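Local coordinates for BDI_3064 protein (Parabacteroides distasonis ATCC 8503, PDB 5Z06), which hydrolyses linear beta-1,2-glucan and beta-1,2-glucooligosaccharides of four or more units from the non-reducing end, releasing sophorose, at residues F641-E645 and Y646-D650. Residues are numbered along the deposited sequence; the frame is centred on the assembly and turned at random.
Sequences FLWGE and YGFRD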
loop_
_atom_site.group_PDB
_atom_site.type_symbol
_atom_site.label_atom_id
_atom_site.label_comp_id
_atom_site.label_asym_id
_atom_site.label_seq_id
_atom_site.Cartn_x
_atom_site.Cartn_y
_atom_site.Cartn_z
ATOM N N PHE A 641 -14.107 4.553 -3.863
ATOM C CA PHE A 641 -12.924 3.829 -4.340
ATOM C C PHE A 641 -11.718 3.955 -3.452
ATOM O O PHE A 641 -10.880 3.088 -3.484
ATOM C CB PHE A 641 -12.536 4.268 -5.757
ATOM C CG PHE A 641 -12.048 5.684 -5.854
ATOM C CD1 PHE A 641 -10.705 5.983 -5.679
ATOM C CD2 PHE A 641 -12.922 6.708 -6.170
ATOM C CE1 PHE A 641 -10.249 7.274 -5.792
ATOM C CE2 PHE A 641 -12.474 8.017 -6.256
ATOM C CZ PHE A 641 -11.134 8.292 -6.075
ATOM N N LEU A 642 -11.606 5.036 -2.685
ATOM C CA LEU A 642 -10.378 5.340 -1.960
ATOM C C LEU A 642 -10.356 4.870 -0.506
ATOM O O LEU A 642 -9.284 4.728 0.067
ATOM C CB LEU A 642 -10.101 6.839 -2.018
ATOM C CG LEU A 642 -8.722 7.327 -1.609
ATOM C CD1 LEU A 642 -7.669 6.627 -2.439
ATOM C CD2 LEU A 642 -8.619 8.823 -1.837
ATOM N N TRP A 643 -11.523 4.653 0.103
ATOM C CA TRP A 643 -11.593 4.214 1.501
ATOM C C TRP A 643 -11.764 2.710 1.562
ATOM O O TRP A 643 -12.645 2.164 0.946
ATOM C CB TRP A 643 -12.740 4.867 2.219
ATOM C CG TRP A 643 -12.839 4.441 3.613
ATOM C CD1 TRP A 643 -13.761 3.606 4.131
ATOM C CD2 TRP A 643 -11.985 4.831 4.689
ATOM N NE1 TRP A 643 -13.543 3.433 5.474
ATOM C CE2 TRP A 643 -12.465 4.189 5.851
ATOM C CE3 TRP A 643 -10.879 5.682 4.793
ATOM C CZ2 TRP A 643 -11.873 4.356 7.107
ATOM C CZ3 TRP A 643 -10.275 5.855 6.049
ATOM C CH2 TRP A 643 -10.784 5.189 7.194
ATOM N N GLY A 644 -10.913 2.057 2.318
ATOM C CA GLY A 644 -10.893 0.626 2.389
ATOM C C GLY A 644 -10.747 0.161 3.828
ATOM O O GLY A 644 -10.816 0.964 4.780
ATOM N N GLU A 645 -10.444 -1.128 3.942
ATOM C CA GLU A 645 -10.490 -1.871 5.196
ATOM C C GLU A 645 -9.370 -1.480 6.122
ATOM O O GLU A 645 -9.512 -1.605 7.354
ATOM C CB GLU A 645 -10.401 -3.375 4.915
ATOM C CG GLU A 645 -11.628 -3.955 4.224
ATOM C CD GLU A 645 -11.724 -3.664 2.741
ATOM O OE1 GLU A 645 -10.776 -3.137 2.143
ATOM O OE2 GLU A 645 -12.759 -4.003 2.169
ATOM N N TYR A 646 -8.246 -1.036 5.535
ATOM C CA TYR A 646 -7.089 -0.638 6.308
ATOM C C TYR A 646 -6.786 0.847 6.182
ATOM O O TYR A 646 -5.656 1.268 6.354
ATOM C CB TYR A 646 -5.887 -1.494 5.953
ATOM C CG TYR A 646 -5.977 -2.949 6.365
ATOM C CD1 TYR A 646 -6.669 -3.359 7.508
ATOM C CD2 TYR A 646 -5.350 -3.916 5.626
ATOM C CE1 TYR A 646 -6.735 -4.689 7.851
ATOM C CE2 TYR A 646 -5.399 -5.242 5.986
ATOM C CZ TYR A 646 -6.088 -5.612 7.095
ATOM O OH TYR A 646 -6.125 -6.927 7.419
ATOM N N GLY A 647 -7.822 1.642 5.951
ATOM C CA GLY A 647 -7.691 3.075 5.811
ATOM C C GLY A 647 -7.778 3.364 4.332
ATOM O O GLY A 647 -8.352 2.590 3.566
ATOM N N PHE A 648 -7.188 4.463 3.916
ATOM C CA PHE A 648 -7.271 4.830 2.517
ATOM C C PHE A 648 -6.357 3.949 1.718
ATOM O O PHE A 648 -5.299 3.549 2.189
ATOM C CB PHE A 648 -6.928 6.288 2.275
ATOM C CG PHE A 648 -7.850 7.231 2.955
ATOM C CD1 PHE A 648 -9.043 7.595 2.362
ATOM C CD2 PHE A 648 -7.521 7.785 4.183
ATOM C CE1 PHE A 648 -9.886 8.488 2.990
ATOM C CE2 PHE A 648 -8.376 8.668 4.817
ATOM C CZ PHE A 648 -9.556 9.014 4.219
ATOM N N ARG A 649 -6.760 3.685 0.487
ATOM C CA ARG A 649 -5.894 2.964 -0.419
ATOM C C ARG A 649 -4.621 3.744 -0.649
ATOM O O ARG A 649 -4.575 4.946 -0.469
ATOM C CB ARG A 649 -6.615 2.661 -1.721
ATOM C CG ARG A 649 -7.794 1.758 -1.456
ATOM C CD ARG A 649 -8.448 1.252 -2.713
ATOM N NE ARG A 649 -9.683 0.592 -2.333
ATOM C CZ ARG A 649 -9.756 -0.643 -1.852
ATOM N NH1 ARG A 649 -8.656 -1.391 -1.695
ATOM N NH2 ARG A 649 -10.943 -1.133 -1.533
ATOM N N ASP A 650 -3.574 3.041 -1.013
ATOM C CA ASP A 650 -2.247 3.629 -1.016
ATOM C C ASP A 650 -2.108 4.884 -1.866
ATOM O O ASP A 650 -1.407 5.818 -1.485
ATOM C CB ASP A 650 -1.238 2.619 -1.487
ATOM C CG ASP A 650 0.161 3.028 -1.168
ATOM O OD1 ASP A 650 0.398 3.405 -0.003
ATOM O OD2 ASP A 650 1.024 2.955 -2.077
#
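Trp643 and Phe648 face each other as the non-hydrogen-bonded pair of a tight beta hairpin with a two-residue loop, Glu645-Tyr646, in a type I turn from Gly644 to Gly647 directly after helix 639-642. Three backbone bonds define the ladder. Gly644 N reaches Gly647 O at 2.9 Å, the return bond from Gly647 N to Gly644 O is longer at 3.3 Å, and Arg649 N meets Leu642 O almost straight. The aromatic pair is T-shaped: ring planes stand 77° apart, and Trp643 CE3 sits over the centre of the Phe648 ring. CG of Trp643 is anti to the backbone N (chi1 180°), which carries the indole across the hairpin so that Gly647 CA lies over one face of its six-membered ring, a CH-pi contact 4.2 Å from the centroid. Met290, Ala294 and Val291 of helix 284-297 pack on this aromatic side; His204 and Thr245, from strands 204-210 and 243-247 of the beta-rich N-terminal region, also lie against Trp643. Glu645 OE2 pairs with Arg237 in a salt bridge; its OE1 is 4.2 Å from Arg649 NH2, well out of the guanidinium plane, consistent with charge attraction alone. Arg649, extended from CG onward, instead offers NE to Phe641 O at 3.0 Å, a weak bond bent to 128°.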